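Local coordinates for protein migration inhibitory factor (Trichinella spiralis, PDB 1HFO) that belongs to the macrophage migration inhibitory factor family, as a parasite counterpart of a mammalian cytokine, and assembles as a trimer of small alpha/beta subunits, at residues 19-24 and 80-85; 34-39 and 106-111. All blocks are in the same frame, centred on the assembly; numbering follows the deposited sequence.

Contact 1: 19-24 and 80-85. Unlike the reference sequence in segment 80-85: Thr85 (reference Lys).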
ATOM      1  N   LEU A  19      16.076  -3.348  -9.500  1.00 19.01           N
ATOM      2  CA  LEU A  19      15.390  -2.092  -9.794  1.00 18.11           C
ATOM      3  C   LEU A  19      15.529  -1.736 -11.263  1.00 20.61           C
ATOM      4  O   LEU A  19      14.565  -1.334 -11.905  1.00 19.31           O
ATOM      5  CB  LEU A  19      15.929  -0.971  -8.905  1.00 18.98           C
ATOM      6  CG  LEU A  19      15.672  -1.200  -7.411  1.00 20.24           C
ATOM      7  CD1 LEU A  19      16.370  -0.148  -6.588  1.00 23.34           C
ATOM      8  CD2 LEU A  19      14.164  -1.202  -7.157  1.00 20.28           C
ATOM      9  N   SER A  20      16.724  -1.901 -11.824  1.00 20.77           N
ATOM     10  CA  SER A  20      16.871  -1.582 -13.231  1.00 21.16           C
ATOM     11  C   SER A  20      16.045  -2.508 -14.135  1.00 17.65           C
ATOM     12  O   SER A  20      15.324  -2.042 -15.011  1.00 19.01           O
ATOM     13  CB  SER A  20      18.354  -1.635 -13.645  1.00 21.40           C
ATOM     14  OG  SER A  20      18.881  -2.943 -13.513  1.00 21.34           O
ATOM     15  N   SER A  21      16.146  -3.819 -13.925  1.00 19.19           N
ATOM     16  CA  SER A  21      15.424  -4.758 -14.776  1.00 16.30           C
ATOM     17  C   SER A  21      13.918  -4.612 -14.647  1.00 15.76           C
ATOM     18  O   SER A  21      13.203  -4.785 -15.627  1.00 20.16           O
ATOM     19  CB  SER A  21      15.816  -6.208 -14.474  1.00 23.30           C
ATOM     20  OG  SER A  21      15.566  -6.586 -13.134  1.00 23.34           O
ATOM     21  N   THR A  22      13.459  -4.306 -13.441  1.00 17.52           N
ATOM     22  CA  THR A  22      12.033  -4.145 -13.198  1.00 18.05           C
ATOM     23  C   THR A  22      11.575  -2.817 -13.817  1.00 16.31           C
ATOM     24  O   THR A  22      10.526  -2.752 -14.457  1.00 17.37           O
ATOM     25  CB  THR A  22      11.751  -4.197 -11.684  1.00 17.29           C
ATOM     26  OG1 THR A  22      12.330  -5.394 -11.122  1.00 18.77           O
ATOM     27  CG2 THR A  22      10.258  -4.196 -11.426  1.00 18.71           C
ATOM     28  N   SER A  23      12.380  -1.768 -13.659  1.00 16.57           N
ATOM     29  CA  SER A  23      12.016  -0.463 -14.253  1.00 16.81           C
ATOM     30  C   SER A  23      11.888  -0.610 -15.770  1.00 17.71           C
ATOM     31  O   SER A  23      10.965  -0.101 -16.396  1.00 17.69           O
ATOM     32  CB  SER A  23      13.079   0.583 -13.968  1.00 20.12           C
ATOM     33  OG  SER A  23      13.179   0.878 -12.592  1.00 25.55           O
ATOM     34  N   ALA A  24      12.849  -1.309 -16.364  1.00 16.53           N
ATOM     35  CA  ALA A  24      12.836  -1.545 -17.794  1.00 17.31           C
ATOM     36  C   ALA A  24      11.586  -2.317 -18.217  1.00 18.22           C
ATOM     37  O   ALA A  24      10.909  -1.938 -19.150  1.00 20.39           O
ATOM     38  CB  ALA A  24      14.092  -2.327 -18.212  1.00 15.80           C
ATOM     39  N   PHE A  80       5.267 -12.003 -13.540  1.00 20.74           N
ATOM     40  CA  PHE A  80       5.515 -13.151 -12.686  1.00 21.17           C
ATOM     41  C   PHE A  80       6.780 -13.898 -13.077  1.00 21.46           C
ATOM     42  O   PHE A  80       7.530 -14.348 -12.212  1.00 22.42           O
ATOM     43  CB  PHE A  80       4.325 -14.093 -12.694  1.00 21.61           C
ATOM     44  CG  PHE A  80       3.276 -13.728 -11.690  1.00 20.07           C
ATOM     45  CD1 PHE A  80       2.421 -12.655 -11.913  1.00 21.83           C
ATOM     46  CD2 PHE A  80       3.162 -14.442 -10.507  1.00 21.57           C
ATOM     47  CE1 PHE A  80       1.451 -12.295 -10.951  1.00 22.89           C
ATOM     48  CE2 PHE A  80       2.208 -14.098  -9.546  1.00 23.51           C
ATOM     49  CZ  PHE A  80       1.350 -13.012  -9.778  1.00 21.29           C
ATOM     50  N   ASP A  81       7.015 -14.024 -14.375  1.00 24.09           N
ATOM     51  CA  ASP A  81       8.231 -14.680 -14.851  1.00 26.68           C
ATOM     52  C   ASP A  81       9.429 -13.879 -14.338  1.00 23.61           C
ATOM     53  O   ASP A  81      10.381 -14.429 -13.782  1.00 24.80           O
ATOM     54  CB  ASP A  81       8.240 -14.738 -16.382  1.00 28.64           C
ATOM     55  CG  ASP A  81       9.619 -15.037 -16.949  1.00 41.75           C
ATOM     56  OD1 ASP A  81      10.215 -16.068 -16.564  1.00 42.48           O
ATOM     57  OD2 ASP A  81      10.108 -14.236 -17.780  1.00 45.47           O
ATOM     58  N   HIS A  82       9.354 -12.562 -14.483  1.00 22.81           N
ATOM     59  CA  HIS A  82      10.424 -11.689 -14.034  1.00 20.56           C
ATOM     60  C   HIS A  82      10.697 -11.812 -12.533  1.00 19.97           C
ATOM     61  O   HIS A  82      11.834 -11.987 -12.107  1.00 20.97           O
ATOM     62  CB  HIS A  82      10.075 -10.234 -14.403  1.00 25.12           C
ATOM     63  CG  HIS A  82      11.075  -9.241 -13.914  1.00 28.31           C
ATOM     64  ND1 HIS A  82      12.343  -9.143 -14.444  1.00 28.88           N
ATOM     65  CD2 HIS A  82      11.019  -8.349 -12.899  1.00 27.69           C
ATOM     66  CE1 HIS A  82      13.027  -8.235 -13.771  1.00 27.17           C
ATOM     67  NE2 HIS A  82      12.247  -7.741 -12.828  1.00 28.51           N
ATOM     68  N   LEU A  83       9.650 -11.722 -11.712  1.00 16.81           N
ATOM     69  CA  LEU A  83       9.832 -11.821 -10.275  1.00 18.40           C
ATOM     70  C   LEU A  83      10.342 -13.208  -9.816  1.00 17.50           C
ATOM     71  O   LEU A  83      11.182 -13.305  -8.921  1.00 22.49           O
ATOM     72  CB  LEU A  83       8.510 -11.460  -9.580  1.00 20.26           C
ATOM     73  CG  LEU A  83       8.071 -10.009  -9.859  1.00 18.79           C
ATOM     74  CD1 LEU A  83       6.643  -9.792  -9.354  1.00 19.42           C
ATOM     75  CD2 LEU A  83       9.022  -9.036  -9.169  1.00 18.44           C
ATOM     76  N   ASN A  84       9.815 -14.266 -10.420  1.00 21.79           N
ATOM     77  CA  ASN A  84      10.250 -15.620 -10.083  1.00 23.72           C
ATOM     78  C   ASN A  84      11.748 -15.746 -10.407  1.00 26.90           C
ATOM     79  O   ASN A  84      12.523 -16.291  -9.628  1.00 27.48           O
ATOM     80  CB  ASN A  84       9.440 -16.629 -10.905  1.00 28.37           C
ATOM     81  CG  ASN A  84       9.913 -18.052 -10.713  1.00 31.34           C
ATOM     82  OD1 ASN A  84      10.149 -18.771 -11.686  1.00 34.14           O
ATOM     83  ND2 ASN A  84      10.053 -18.468  -9.461  1.00 31.70           N
ATOM     84  N   THR A  85      12.155 -15.205 -11.549  1.00 25.76           N
ATOM     85  CA  THR A  85      13.557 -15.269 -11.954  1.00 25.73           C
ATOM     86  C   THR A  85      14.518 -14.468 -11.075  1.00 28.57           C
ATOM     87  O   THR A  85      15.610 -14.935 -10.753  1.00 28.93           O
ATOM     88  CB  THR A  85      13.716 -14.800 -13.412  1.00 29.07           C
ATOM     89  OG1 THR A  85      12.973 -15.672 -14.275  1.00 31.80           O
ATOM     90  CG2 THR A  85      15.189 -14.796 -13.830  1.00 27.98           C
TER

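Contact 2: 34-39 and 106-111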
ATOM      1  N   GLY A  34      10.898   5.574 -19.154  1.00 24.60           N
ATOM      2  CA  GLY A  34      11.499   5.138 -17.910  1.00 22.59           C
ATOM      3  C   GLY A  34      11.564   6.210 -16.836  1.00 19.02           C
ATOM      4  O   GLY A  34      11.597   5.897 -15.649  1.00 21.22           O
ATOM      5  N   SER A  35      11.584   7.482 -17.235  1.00 21.44           N
ATOM      6  CA  SER A  35      11.674   8.572 -16.289  1.00 21.86           C
ATOM      7  C   SER A  35      10.439   8.686 -15.396  1.00 20.10           C
ATOM      8  O   SER A  35      10.496   9.253 -14.306  1.00 24.35           O
ATOM      9  CB  SER A  35      11.910   9.882 -17.049  1.00 26.38           C
ATOM     10  OG  SER A  35      11.033   9.969 -18.148  1.00 27.84           O
ATOM     11  N   TYR A  36       9.329   8.120 -15.863  1.00 17.50           N
ATOM     12  CA  TYR A  36       8.080   8.125 -15.103  1.00 17.09           C
ATOM     13  C   TYR A  36       7.856   6.800 -14.366  1.00 17.20           C
ATOM     14  O   TYR A  36       6.832   6.623 -13.717  1.00 17.06           O
ATOM     15  CB  TYR A  36       6.900   8.370 -16.031  1.00 18.29           C
ATOM     16  CG  TYR A  36       6.826   9.782 -16.552  1.00 16.17           C
ATOM     17  CD1 TYR A  36       6.284  10.797 -15.769  1.00 19.21           C
ATOM     18  CD2 TYR A  36       7.312  10.101 -17.820  1.00 23.26           C
ATOM     19  CE1 TYR A  36       6.224  12.120 -16.244  1.00 19.78           C
ATOM     20  CE2 TYR A  36       7.257  11.416 -18.299  1.00 24.47           C
ATOM     21  CZ  TYR A  36       6.711  12.417 -17.501  1.00 23.80           C
ATOM     22  OH  TYR A  36       6.632  13.722 -17.972  1.00 25.79           O
ATOM     23  N   VAL A  37       8.805   5.870 -14.463  1.00 14.00           N
ATOM     24  CA  VAL A  37       8.624   4.580 -13.794  1.00 15.69           C
ATOM     25  C   VAL A  37       9.252   4.516 -12.408  1.00 15.87           C
ATOM     26  O   VAL A  37      10.457   4.782 -12.239  1.00 17.25           O
ATOM     27  CB  VAL A  37       9.214   3.433 -14.632  1.00 14.02           C
ATOM     28  CG1 VAL A  37       9.055   2.095 -13.874  1.00 15.43           C
ATOM     29  CG2 VAL A  37       8.525   3.372 -15.962  1.00 15.70           C
ATOM     30  N   ALA A  38       8.437   4.172 -11.407  1.00 15.94           N
ATOM     31  CA  ALA A  38       8.942   4.042 -10.051  1.00 14.60           C
ATOM     32  C   ALA A  38       8.783   2.591  -9.641  1.00 15.32           C
ATOM     33  O   ALA A  38       7.747   1.969  -9.898  1.00 16.45           O
ATOM     34  CB  ALA A  38       8.174   4.955  -9.081  1.00 17.19           C
ATOM     35  N   VAL A  39       9.832   2.064  -9.028  1.00 16.62           N
ATOM     36  CA  VAL A  39       9.842   0.682  -8.558  1.00 16.77           C
ATOM     37  C   VAL A  39      10.233   0.661  -7.101  1.00 16.42           C
ATOM     38  O   VAL A  39      11.208   1.287  -6.690  1.00 15.70           O
ATOM     39  CB  VAL A  39      10.842  -0.166  -9.349  1.00 16.12           C
ATOM     40  CG1 VAL A  39      10.844  -1.623  -8.778  1.00 16.16           C
ATOM     41  CG2 VAL A  39      10.457  -0.185 -10.813  1.00 16.59           C
ATOM     42  N   VAL A 106      -3.697  11.553  -9.864  1.00 14.32           N
ATOM     43  CA  VAL A 106      -2.266  11.363  -9.687  1.00 12.44           C
ATOM     44  C   VAL A 106      -1.474  12.654  -9.651  1.00 13.56           C
ATOM     45  O   VAL A 106      -1.467  13.411 -10.621  1.00 16.90           O
ATOM     46  CB  VAL A 106      -1.666  10.479 -10.808  1.00 14.24           C
ATOM     47  CG1 VAL A 106      -0.157  10.407 -10.654  1.00 17.00           C
ATOM     48  CG2 VAL A 106      -2.295   9.070 -10.753  1.00 13.52           C
ATOM     49  N   GLY A 107      -0.859  12.906  -8.501  1.00 11.64           N
ATOM     50  CA  GLY A 107      -0.023  14.086  -8.354  1.00 13.58           C
ATOM     51  C   GLY A 107       1.413  13.762  -8.724  1.00 14.60           C
ATOM     52  O   GLY A 107       1.965  12.715  -8.392  1.00 12.40           O
ATOM     53  N   TRP A 108       2.035  14.691  -9.435  1.00 12.09           N
ATOM     54  CA  TRP A 108       3.416  14.540  -9.843  1.00 12.76           C
ATOM     55  C   TRP A 108       3.925  15.929 -10.186  1.00 15.25           C
ATOM     56  O   TRP A 108       3.207  16.701 -10.815  1.00 13.69           O
ATOM     57  CB  TRP A 108       3.529  13.642 -11.085  1.00 12.44           C
ATOM     58  CG  TRP A 108       4.934  13.650 -11.646  1.00 17.04           C
ATOM     59  CD1 TRP A 108       6.024  13.023 -11.138  1.00 17.70           C
ATOM     60  CD2 TRP A 108       5.384  14.392 -12.790  1.00 17.50           C
ATOM     61  NE1 TRP A 108       7.148  13.332 -11.903  1.00 17.19           N
ATOM     62  CE2 TRP A 108       6.772  14.168 -12.917  1.00 17.90           C
ATOM     63  CE3 TRP A 108       4.743  15.229 -13.718  1.00 19.75           C
ATOM     64  CZ2 TRP A 108       7.534  14.749 -13.940  1.00 21.73           C
ATOM     65  CZ3 TRP A 108       5.506  15.811 -14.741  1.00 24.24           C
ATOM     66  CH2 TRP A 108       6.892  15.562 -14.835  1.00 17.90           C
ATOM     67  N   ASN A 109       5.156  16.243  -9.792  1.00 12.96           N
ATOM     68  CA  ASN A 109       5.731  17.558 -10.104  1.00 15.14           C
ATOM     69  C   ASN A 109       4.874  18.701  -9.558  1.00 16.26           C
ATOM     70  O   ASN A 109       4.893  19.786 -10.120  1.00 15.36           O
ATOM     71  CB  ASN A 109       5.889  17.723 -11.619  1.00 16.10           C
ATOM     72  CG  ASN A 109       6.994  18.711 -11.997  1.00 16.71           C
ATOM     73  OD1 ASN A 109       6.945  19.336 -13.071  1.00 22.14           O
ATOM     74  ND2 ASN A 109       7.987  18.844 -11.140  1.00 17.02           N
ATOM     75  N   GLY A 110       4.136  18.460  -8.470  1.00 13.74           N
ATOM     76  CA  GLY A 110       3.296  19.486  -7.860  1.00 16.17           C
ATOM     77  C   GLY A 110       1.988  19.799  -8.572  1.00 17.46           C
ATOM     78  O   GLY A 110       1.276  20.751  -8.222  1.00 16.45           O
ATOM     79  N   THR A 111       1.657  19.001  -9.576  1.00 15.50           N
ATOM     80  CA  THR A 111       0.429  19.205 -10.320  1.00 15.17           C
ATOM     81  C   THR A 111      -0.193  17.823 -10.505  1.00 17.01           C
ATOM     82  O   THR A 111       0.220  16.868  -9.846  1.00 16.27           O
ATOM     83  CB  THR A 111       0.732  19.906 -11.691  1.00 16.17           C
ATOM     84  OG1 THR A 111      -0.488  20.164 -12.393  1.00 21.14           O
ATOM     85  CG2 THR A 111       1.631  19.036 -12.575  1.00 20.15           C
TER

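Contact 1: 19-24 and 80-85
His82 reaches out from one helix and presents the edge of its imidazole to the hydroxyls of Thr22 and Ser21 on another. The backbones stay well separated, the CA atoms of Thr22 and His82 lying 7.8 Å apart, and the histidine side chain, with its ring at the end, spans most of that distance. With CG anti to the backbone N (chi1 177°), the imidazole extends straight across the groove. Its NE2 donates to Thr22 OG1 at 2.9 Å; the oxygen lies 11° out of the ring plane and close to the outward direction of the N-H, so the bond is fairly straight. Thr22 OG1 in turn bonds to Phe18 O one turn earlier in its own helix. The hydroxyl thus donates a hydrogen bond to a helix carbonyl and accepts one from the histidine, an arrangement that fixes its rotation.

Ser21 OG approaches the same edge, also in the ring plane, 3.1 Å from His82 CE1. Its hydroxyl is engaged chiefly by Asp17 O, with Phe18 O as a further partner, and its oxygen sits close to a C-H that the ring nitrogens probably polarise. The bond at NE2, with Ser21 OG beside CE1, probably limits rotation of the ring.

The contact bridges helices 18-30 and 69-87, which lie together against the four-stranded sheet. Beneath the polar bridge, Thr22 packs on Phe3 and Val39, and Leu83 on Phe3 and Leu5, so strands 2-7 and 38-42 underlie the groove between the helices.

Contact 2: 34-39 and 106-111
Tyr36 and Trp108 meet across a gap between a 3-10 turn and the end of a short strand, whose backbones remain apart, with 9.5 Å between their CA atoms. Tyr36 closes the 3-10 turn, 34-36, in which Val37 N bonds to Gly34 O, and the chain then straightens into strand 38-42. On the other side, strand 106-108 runs into a type I' turn from Trp108 to Thr111. Asn109 and Gly110 occupy its two corner positions, both with positive phi, and Trp108 N and Thr111 O meet at 2.9 Å while Thr111 N bonds back to Trp108 O. The result is a tight beta hairpin with a two-residue loop, Trp108 being the last strand residue before it.

Two aromatic side chains bridge the gap, crossing at about a right angle. The edge of Tyr36 is directed at one face of the indole in an edge-to-face pair, with its ring centroid 5.1 Å from that of the six-membered ring and the planes at 58°. CE1 leads, 3.7 Å from Trp108 CZ2, while Tyr36 OH lies 3.6 Å from Trp108 CH2. Trp108 CG lies anti to the backbone N (chi1 171°), which carries the benzo ring out toward the tyrosine. Asn109 CB lies 3.4 Å from the indole plane on the opposite face, offset toward the rim, so both faces are touched near their margins. Trp108 NE1 bonds to Asn92 O of the second subunit, which further fixes the ring's orientation.

Tyr36 also touches Pro1, and Trp108 meets Phe113 of its own chain and Tyr95 of the second subunit. This aromatic cluster at a subunit boundary beside the N-terminal proline is consistent with the interface pocket of the MIF fold.

Overall arrangement
Val39, the strand residue at the end of segment 34-39, joins the two contacts although their centres lie about 20 Å apart. Its CG2 approaches Ser23 OG at 3.4 Å, and its CG1 packs against Leu19 CD2 at 3.7 Å, so the helix of contact 1 rests on the strand that follows the turn of contact 2. Contact 1 is the more central, about 8 Å from the chain centre against about 15 Å for contact 2, which lies at the surface where the second subunit adjoins. There the sheet continues into that subunit through Ala38, Val39, Gly107 and Trp108. Tyr36 of contact 2 touches Pro1, while Phe3 packs on Thr22 of contact 1.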